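Local coordinates for conserved Archaeal protein (Sulfolobus acidocaldarius, PDB 4OPC), which reduces the double bonds of geranylgeranyl chains, turning unsaturated archaeols into the saturated archaeols of archaeal membrane lipids with the help of bound FAD, at residues A[334-337]-A[338-342]; A[239-242]-A[243-246]. One frame throughout, in Å; residues are numbered along the deposited sequence.

Interaction 1 of 2, residues A[334-337]-A[338-342]. With PGT ((1S)-2-{[{[(2R)-2,3-dihydroxypropyl]oxy}(hydroxy)phosphoryl]oxy}-1-[(palmitoyloxy)methyl]ethyl stearate), chain C.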
ATOM      1  N   ASN A 334      11.527   5.430 -10.604  1.00 12.97           N
ATOM      2  CA  ASN A 334      10.275   6.134 -10.849  1.00 12.84           C
ATOM      3  C   ASN A 334       9.606   5.643 -12.119  1.00 14.13           C
ATOM      4  O   ASN A 334       8.409   5.381 -12.130  1.00 14.99           O
ATOM      5  CB  ASN A 334      10.524   7.629 -10.971  1.00 12.89           C
ATOM      6  CG  ASN A 334      10.865   8.273  -9.654  1.00 13.88           C
ATOM      7  OD1 ASN A 334      10.240   7.989  -8.640  1.00 15.26           O
ATOM      8  ND2 ASN A 334      11.854   9.153  -9.665  1.00 13.84           N
ATOM      9  N   ILE A 335      10.379   5.531 -13.193  1.00 14.64           N
ATOM     10  CA  ILE A 335       9.815   5.099 -14.470  1.00 16.96           C
ATOM     11  C   ILE A 335       9.178   3.712 -14.347  1.00 18.13           C
ATOM     12  O   ILE A 335       8.027   3.500 -14.758  1.00 17.24           O
ATOM     13  CB  ILE A 335      10.881   5.069 -15.566  1.00 19.25           C
ATOM     14  CG1 ILE A 335      11.591   6.426 -15.683  1.00 21.21           C
ATOM     15  CG2 ILE A 335      10.259   4.633 -16.890  1.00 19.38           C
ATOM     16  CD1 ILE A 335      10.659   7.593 -15.864  1.00 22.44           C
ATOM     17  N   CYS A 336       9.921   2.779 -13.761  1.00 15.33           N
ATOM     18  CA  CYS A 336       9.446   1.411 -13.554  1.00 15.62           C
ATOM     19  C   CYS A 336       8.203   1.396 -12.677  1.00 14.51           C
ATOM     20  O   CYS A 336       7.178   0.806 -13.050  1.00 14.48           O
ATOM     21  CB  CYS A 336      10.556   0.560 -12.911  1.00 17.78           C
ATOM     22  SG  CYS A 336      10.097  -1.126 -12.300  1.00 21.10           S
ATOM     23  N   TYR A 337       8.262   2.062 -11.525  1.00 12.91           N
ATOM     24  CA  TYR A 337       7.132   1.992 -10.602  1.00 12.10           C
ATOM     25  C   TYR A 337       5.870   2.655 -11.141  1.00 12.73           C
ATOM     26  O   TYR A 337       4.776   2.102 -10.992  1.00 12.80           O
ATOM     27  CB  TYR A 337       7.472   2.536  -9.205  1.00 12.10           C
ATOM     28  CG  TYR A 337       6.328   2.269  -8.281  1.00 11.68           C
ATOM     29  CD1 TYR A 337       6.129   1.001  -7.742  1.00 12.30           C
ATOM     30  CD2 TYR A 337       5.377   3.244  -8.014  1.00 13.02           C
ATOM     31  CE1 TYR A 337       5.037   0.734  -6.933  1.00 11.38           C
ATOM     32  CE2 TYR A 337       4.286   2.976  -7.210  1.00 12.79           C
ATOM     33  CZ  TYR A 337       4.120   1.714  -6.678  1.00 11.28           C
ATOM     34  OH  TYR A 337       3.035   1.413  -5.894  1.00 13.49           O
ATOM     35  N   VAL A 338       6.009   3.825 -11.756  1.00 12.59           N
ATOM     36  CA  VAL A 338       4.848   4.482 -12.358  1.00 14.37           C
ATOM     37  C   VAL A 338       4.226   3.610 -13.455  1.00 14.94           C
ATOM     38  O   VAL A 338       3.002   3.471 -13.509  1.00 14.91           O
ATOM     39  CB  VAL A 338       5.200   5.895 -12.877  1.00 16.18           C
ATOM     40  CG1 VAL A 338       4.062   6.460 -13.703  1.00 18.80           C
ATOM     41  CG2 VAL A 338       5.526   6.819 -11.696  1.00 17.48           C
ATOM     42  N   ASN A 339       5.047   2.976 -14.282  1.00 15.55           N
ATOM     43  CA  ASN A 339       4.509   2.081 -15.305  1.00 15.62           C
ATOM     44  C   ASN A 339       3.804   0.859 -14.711  1.00 17.97           C
ATOM     45  O   ASN A 339       2.751   0.443 -15.195  1.00 20.47           O
ATOM     46  CB  ASN A 339       5.606   1.618 -16.263  1.00 17.91           C
ATOM     47  CG  ASN A 339       6.073   2.717 -17.198  1.00 27.87           C
ATOM     48  OD1 ASN A 339       5.383   3.715 -17.397  1.00 37.40           O
ATOM     49  ND2 ASN A 339       7.250   2.532 -17.787  1.00 27.50           N
ATOM     50  N   GLU A 340       4.374   0.282 -13.657  1.00 14.64           N
ATOM     51  CA  GLU A 340       3.842  -0.968 -13.120  1.00 14.07           C
ATOM     52  C   GLU A 340       2.642  -0.791 -12.196  1.00 15.16           C
ATOM     53  O   GLU A 340       1.841  -1.718 -12.062  1.00 18.15           O
ATOM     54  CB  GLU A 340       4.938  -1.742 -12.363  1.00 16.89           C
ATOM     55  CG  GLU A 340       6.122  -2.206 -13.214  1.00 19.35           C
ATOM     56  CD  GLU A 340       5.762  -3.291 -14.220  1.00 29.70           C
ATOM     57  OE1 GLU A 340       4.662  -3.873 -14.120  1.00 48.29           O
ATOM     58  OE2 GLU A 340       6.591  -3.568 -15.111  1.00 46.08           O
ATOM     59  N   TYR A 341       2.528   0.362 -11.537  1.00 13.64           N
ATOM     60  CA  TYR A 341       1.473   0.561 -10.542  1.00 12.94           C
ATOM     61  C   TYR A 341       1.139   2.025 -10.254  1.00 13.98           C
ATOM     62  O   TYR A 341      -0.026   2.349  -9.993  1.00 14.80           O
ATOM     63  CB  TYR A 341       1.846  -0.134  -9.228  1.00 12.56           C
ATOM     64  CG  TYR A 341       0.666  -0.585  -8.402  1.00 12.41           C
ATOM     65  CD1 TYR A 341       0.082  -1.825  -8.619  1.00 11.21           C
ATOM     66  CD2 TYR A 341       0.137   0.224  -7.398  1.00 13.15           C
ATOM     67  CE1 TYR A 341      -0.995  -2.259  -7.859  1.00 12.70           C
ATOM     68  CE2 TYR A 341      -0.937  -0.196  -6.634  1.00 13.94           C
ATOM     69  CZ  TYR A 341      -1.507  -1.437  -6.870  1.00 12.89           C
ATOM     70  OH  TYR A 341      -2.575  -1.879  -6.119  1.00 14.39           O
ATOM     71  N   GLY A 342       2.132   2.909 -10.284  1.00 13.54           N
ATOM     72  CA  GLY A 342       1.945   4.271  -9.808  1.00 14.47           C
ATOM     73  C   GLY A 342       0.967   5.133 -10.591  1.00 13.81           C
ATOM     74  O   GLY A 342       0.246   5.932  -9.995  1.00 13.21           O
TER
HETATM   75  C48 PGT C 502     -12.012   4.124   0.478  1.00 35.70           C
HETATM   76  C47 PGT C 502     -10.534   4.457   0.481  1.00 36.57           C
HETATM   77  C46 PGT C 502      -9.889   3.868   1.718  1.00 40.41           C
HETATM   78  C45 PGT C 502     -10.158   2.376   1.764  1.00 37.95           C
HETATM   79  C44 PGT C 502      -9.076   1.664   2.548  1.00 33.93           C
HETATM   80  C43 PGT C 502      -9.609   1.249   3.908  1.00 29.17           C
HETATM   81  C42 PGT C 502      -8.462   0.696   4.724  1.00 37.45           C
HETATM   82  C41 PGT C 502      -8.019  -0.593   4.079  1.00 37.56           C
HETATM   83  C40 PGT C 502      -7.400  -1.508   5.107  1.00 26.52           C
HETATM   84  C39 PGT C 502      -7.635  -2.926   4.640  1.00 21.55           C
HETATM   85  C38 PGT C 502      -7.053  -3.106   3.262  1.00 21.64           C
HETATM   86  C37 PGT C 502      -7.448  -4.467   2.742  1.00 20.53           C
HETATM   87  C36 PGT C 502      -6.770  -4.676   1.410  1.00 23.04           C
HETATM   88  C35 PGT C 502      -7.373  -5.854   0.682  1.00 24.29           C
HETATM   89  C34 PGT C 502      -6.623  -6.059  -0.620  1.00 27.05           C
HETATM   90  C33 PGT C 502      -7.364  -6.998  -1.548  1.00 40.05           C
HETATM   91  C32 PGT C 502      -6.397  -7.878  -2.316  1.00 44.73           C
HETATM   92  C31 PGT C 502      -5.784  -7.166  -3.512  1.00 74.75           C
HETATM   93  O31 PGT C 502      -4.571  -7.144  -3.603  1.00 62.53           O
HETATM   94  O2  PGT C 502      -6.576  -6.530  -4.500  1.00 90.64           O
HETATM   95  C2  PGT C 502      -6.776  -7.231  -5.714  1.00 59.88           C
HETATM   96  C1  PGT C 502      -5.616  -7.102  -6.679  1.00 38.86           C
HETATM   97  O3P PGT C 502      -4.399  -6.600  -6.160  1.00 47.77           O
HETATM   98  P   PGT C 502      -3.849  -5.229  -6.738  1.00 35.23           P
HETATM   99  O1P PGT C 502      -5.070  -4.347  -6.873  1.00 34.25           O
HETATM  100  O2P PGT C 502      -2.830  -4.590  -5.806  1.00 27.37           O
HETATM  101  O4P PGT C 502      -3.169  -5.389  -8.169  1.00 87.28           O
HETATM  102  C4  PGT C 502      -3.335  -6.540  -8.973  1.00 59.92           C
HETATM  103  C5  PGT C 502      -2.685  -6.358 -10.325  1.00 73.23           C
HETATM  104  O5  PGT C 502      -1.718  -7.364 -10.520  1.00 70.98           O
HETATM  105  C6  PGT C 502      -2.035  -4.996 -10.396  1.00 54.01           C
HETATM  106  O6  PGT C 502      -0.631  -5.102 -10.354  1.00 42.32           O
HETATM  107  C3  PGT C 502      -7.959  -6.681  -6.491  1.00 60.42           C
HETATM  108  O3  PGT C 502      -9.193  -6.867  -5.841  1.00 58.66           O
HETATM  109  C11 PGT C 502     -10.096  -5.815  -6.089  1.00 52.27           C
HETATM  110  O11 PGT C 502     -10.227  -5.384  -7.217  1.00 49.31           O
HETATM  111  C12 PGT C 502     -10.896  -5.217  -4.950  1.00 47.25           C
HETATM  112  C13 PGT C 502     -12.100  -4.467  -5.478  1.00 38.70           C
HETATM  113  C14 PGT C 502     -12.856  -3.865  -4.312  1.00 51.67           C
HETATM  114  C15 PGT C 502     -12.475  -2.411  -4.136  1.00 52.48           C
HETATM  115  C16 PGT C 502     -13.332  -1.772  -3.063  1.00 39.09           C
HETATM  116  C17 PGT C 502     -13.919  -0.488  -3.608  1.00 37.16           C
HETATM  117  C18 PGT C 502     -15.020   0.020  -2.701  1.00 49.04           C
HETATM  118  C19 PGT C 502     -15.795   1.117  -3.404  1.00 69.04           C
HETATM  119  C20 PGT C 502     -16.640   0.545  -4.526  1.00 63.92           C
HETATM  120  C21 PGT C 502     -18.097   0.890  -4.293  1.00 44.21           C
HETATM  121  C22 PGT C 502     -18.818   1.071  -5.612  1.00 44.62           C
HETATM  122  C23 PGT C 502     -20.014   1.972  -5.392  1.00 37.91           C
HETATM  123  C24 PGT C 502     -20.597   2.401  -6.720  1.00 47.78           C
HETATM  124  C25 PGT C 502     -20.699   3.911  -6.770  1.00 44.25           C
HETATM  125  C26 PGT C 502     -20.001   4.429  -8.010  1.00 36.43           C
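Tyr337 and Tyr341 lie side by side one helical turn apart and point the same way, and the tight part of the contact is gathered round them. Tyr337 OH, hydrogen-bonded to Gln345, comes within 3.5 Å of Tyr341 CD2, and Tyr337 CZ rests 3.9 Å from Tyr341 CB. Tyr337 CE2 reaches Gly342 CA at 3.7 Å, where a residue without a side chain lets the ring settle close to the backbone. Tyr337 O accepts two amides from opposite faces of its plane, Tyr341 N at 2.9 Å and Gly342 N at 2.9 Å, the second being the i to i+5 bond of a wider pi-type turn. Tyr341, in this widened turn, has CG anti to the backbone N (chi1 -152°), and the ring leads away from the helix to the lipid PGT. There Tyr341 OH, long enough in reach, gives a hydrogen bond to phosphate oxygen O2P of PGT at 2.7 Å, and His56 and His298 bind the same lipid.

The other side is looser and more polar. Asn339 is exposed, its ND2 3.8 Å from Ile335 CG2, and the bent chain of Glu340 passes Cys336 SG with CG at 4.2 Å, its carboxylate making a long, weak ion pair with Lys59. Cys336 is disulfide-bonded to Cys311 of helix 302-322, whose Ser304 touches both tyrosines. Asn334 OD1 accepts from Met279 N and its ND2 bonds to Thr278 OG1, tying the segment just before strand 280-281 to helix 332-357.

Interaction 2 of 2, residues A[239-242]-A[243-246]; sequences YPSI and HEYY
Ser241 stands at the N-cap of helix 242-253, where its OG caps His243 N and Glu244 N, amides that lack an i-4 helical acceptor. With OG anti to its own backbone N (chi1 165°), the hydroxyl swings over the helix start and accepts weak bonds from His243 N at 3.1 Å and Glu244 N at 3.5 Å. Ser241 O gives the firmer bonds, and Glu244 N is shared between this carbonyl and, weakly, the hydroxyl. Ser241 O takes Glu244 N at 2.9 Å from well above the carbonyl plane, a bent bond of 132° at the hydrogen, and Tyr245 N at 3.2 Å within that plane and much straighter, at 158°. The Tyr245 bond is the first regular i to i+4 bond, and Tyr246 N to Ile242 O continues it. A serine fits here because its short side chain can fold back onto amides only two and three residues ahead.

Tyr245 lays its ring back along the incoming loop. Its hydroxyl OH sits 3.4 Å from Pro240 CD, and the ring edge at CE2 approaches Pro240 O at 3.5 Å with that oxygen in the ring plane. Tyr239 adds its CB to the same hydroxyl end, crossing the Tyr245 side chain at a slant. The rigid proline ring packs against the phenol, Pro240 CD lying 3.7 Å from Tyr245 CE2.

Further partners settle other polar ends: Tyr246 OH bonds to Glu189, and Glu244 forms a salt bridge with Lys247. Ile242 and Tyr246 also pack on strands 183-193 and 226-234. The amino end of this helix thus rests mainly on the capping hydroxyl and carbonyl of Ser241; acidic Glu244 would probably favour the helix dipole too, though Lys247 would temper this.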
ATOM      1  N   TYR A 239     -12.671  11.964  13.510  1.00 20.69           N
ATOM      2  CA  TYR A 239     -13.464  10.809  13.927  1.00 20.70           C
ATOM      3  C   TYR A 239     -12.971  10.277  15.267  1.00 19.49           C
ATOM      4  O   TYR A 239     -11.780  10.366  15.571  1.00 23.68           O
ATOM      5  CB  TYR A 239     -13.376   9.694  12.879  1.00 17.29           C
ATOM      6  CG  TYR A 239     -13.936  10.069  11.525  1.00 16.32           C
ATOM      7  CD1 TYR A 239     -15.070  10.864  11.412  1.00 18.52           C
ATOM      8  CD2 TYR A 239     -13.330   9.627  10.364  1.00 17.95           C
ATOM      9  CE1 TYR A 239     -15.579  11.208  10.171  1.00 19.49           C
ATOM     10  CE2 TYR A 239     -13.832   9.960   9.124  1.00 15.75           C
ATOM     11  CZ  TYR A 239     -14.956  10.748   9.034  1.00 16.93           C
ATOM     12  OH  TYR A 239     -15.458  11.094   7.802  1.00 19.50           O
ATOM     13  N   PRO A 240     -13.893   9.715  16.072  1.00 21.68           N
ATOM     14  CA  PRO A 240     -13.556   9.091  17.353  1.00 30.31           C
ATOM     15  C   PRO A 240     -12.653   7.881  17.165  1.00 21.09           C
ATOM     16  O   PRO A 240     -12.384   7.458  16.037  1.00 22.91           O
ATOM     17  CB  PRO A 240     -14.915   8.622  17.889  1.00 35.79           C
ATOM     18  CG  PRO A 240     -15.930   9.369  17.125  1.00 29.64           C
ATOM     19  CD  PRO A 240     -15.337   9.653  15.792  1.00 25.57           C
ATOM     20  N   SER A 241     -12.219   7.317  18.284  1.00 22.72           N
ATOM     21  CA  SER A 241     -11.291   6.194  18.315  1.00 21.62           C
ATOM     22  C   SER A 241     -11.755   5.038  17.447  1.00 19.84           C
ATOM     23  O   SER A 241     -12.905   4.599  17.555  1.00 20.38           O
ATOM     24  CB  SER A 241     -11.160   5.698  19.752  1.00 23.97           C
ATOM     25  OG  SER A 241     -10.564   4.416  19.780  1.00 30.71           O
ATOM     26  N   ILE A 242     -10.860   4.538  16.602  1.00 18.76           N
ATOM     27  CA  ILE A 242     -11.184   3.391  15.761  1.00 19.23           C
ATOM     28  C   ILE A 242     -11.499   2.167  16.635  1.00 20.36           C
ATOM     29  O   ILE A 242     -12.318   1.329  16.251  1.00 20.90           O
ATOM     30  CB  ILE A 242     -10.074   3.081  14.738  1.00 16.23           C
ATOM     31  CG1 ILE A 242     -10.565   2.039  13.728  1.00 18.00           C
ATOM     32  CG2 ILE A 242      -8.801   2.619  15.445  1.00 18.96           C
ATOM     33  CD1 ILE A 242      -9.701   1.945  12.490  1.00 20.08           C
ATOM     34  N   HIS A 243     -10.869   2.071  17.804  1.00 19.56           N
ATOM     35  CA  HIS A 243     -11.148   0.971  18.725  1.00 18.75           C
ATOM     36  C   HIS A 243     -12.607   1.011  19.150  1.00 23.53           C
ATOM     37  O   HIS A 243     -13.218  -0.026  19.393  1.00 21.16           O
ATOM     38  CB  HIS A 243     -10.253   1.048  19.966  1.00 19.09           C
ATOM     39  CG  HIS A 243      -8.802   0.809  19.684  1.00 24.21           C
ATOM     40  ND1 HIS A 243      -7.793   1.357  20.451  1.00 23.78           N
ATOM     41  CD2 HIS A 243      -8.189   0.085  18.717  1.00 32.26           C
ATOM     42  CE1 HIS A 243      -6.623   0.974  19.971  1.00 30.54           C
ATOM     43  NE2 HIS A 243      -6.835   0.206  18.916  1.00 27.75           N
ATOM     44  N   GLU A 244     -13.168   2.210  19.243  1.00 20.62           N
ATOM     45  CA  GLU A 244     -14.556   2.350  19.662  1.00 21.16           C
ATOM     46  C   GLU A 244     -15.508   2.005  18.519  1.00 18.97           C
ATOM     47  O   GLU A 244     -16.541   1.386  18.748  1.00 21.69           O
ATOM     48  CB  GLU A 244     -14.825   3.739  20.249  1.00 23.22           C
ATOM     49  CG  GLU A 244     -14.181   3.963  21.622  1.00 23.62           C
ATOM     50  CD  GLU A 244     -14.686   2.995  22.693  1.00 29.82           C
ATOM     51  OE1 GLU A 244     -15.906   2.707  22.731  1.00 34.94           O
ATOM     52  OE2 GLU A 244     -13.859   2.518  23.501  1.00 36.29           O
ATOM     53  N   TYR A 245     -15.160   2.381  17.291  1.00 21.04           N
ATOM     54  CA  TYR A 245     -15.947   1.939  16.134  1.00 16.78           C
ATOM     55  C   TYR A 245     -15.965   0.420  16.073  1.00 19.31           C
ATOM     56  O   TYR A 245     -17.011  -0.190  15.848  1.00 17.98           O
ATOM     57  CB  TYR A 245     -15.349   2.446  14.819  1.00 19.36           C
ATOM     58  CG  TYR A 245     -15.722   3.857  14.430  1.00 20.01           C
ATOM     59  CD1 TYR A 245     -16.845   4.110  13.653  1.00 18.90           C
ATOM     60  CD2 TYR A 245     -14.933   4.934  14.816  1.00 23.69           C
ATOM     61  CE1 TYR A 245     -17.188   5.406  13.284  1.00 21.17           C
ATOM     62  CE2 TYR A 245     -15.259   6.226  14.448  1.00 20.66           C
ATOM     63  CZ  TYR A 245     -16.388   6.456  13.684  1.00 22.03           C
ATOM     64  OH  TYR A 245     -16.714   7.743  13.326  1.00 25.77           O
ATOM     65  N   TYR A 246     -14.796  -0.187  16.255  1.00 17.12           N
ATOM     66  CA  TYR A 246     -14.685  -1.641  16.191  1.00 16.53           C
ATOM     67  C   TYR A 246     -15.577  -2.320  17.226  1.00 19.46           C
ATOM     68  O   TYR A 246     -16.349  -3.217  16.892  1.00 18.47           O
ATOM     69  CB  TYR A 246     -13.229  -2.097  16.362  1.00 16.13           C
ATOM     70  CG  TYR A 246     -13.050  -3.597  16.229  1.00 17.30           C
ATOM     71  CD1 TYR A 246     -12.814  -4.186  14.985  1.00 17.09           C
ATOM     72  CD2 TYR A 246     -13.117  -4.424  17.346  1.00 17.66           C
ATOM     73  CE1 TYR A 246     -12.643  -5.567  14.866  1.00 16.67           C
ATOM     74  CE2 TYR A 246     -12.954  -5.799  17.243  1.00 19.22           C
ATOM     75  CZ  TYR A 246     -12.717  -6.364  16.002  1.00 17.62           C
ATOM     76  OH  TYR A 246     -12.571  -7.732  15.913  1.00 19.29           O
TER

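Overall arrangement
Following the chain from its N terminus, interaction 2 comes first, where the loop leaving strand 226-234 turns into helix 242-253 beside the eight-stranded sheet. Strand 261-271, at an edge of that sheet, follows; the chain then adds strands 280-281 and 284-286 to the six-stranded sheet and runs through helix 302-322 to interaction 1. Both are local: 239-246 folds a helix start back on its incoming loop, and 334-342 stays within one helix, so neither closes a long loop, nests or crosses. Their centres lie 35 Å apart on opposite sides of the chain's centre: 239-246 joins a helix start to its sheet, while 334-342 links helix 332-357, and through the disulfide helix 302-322, to the lipid pocket.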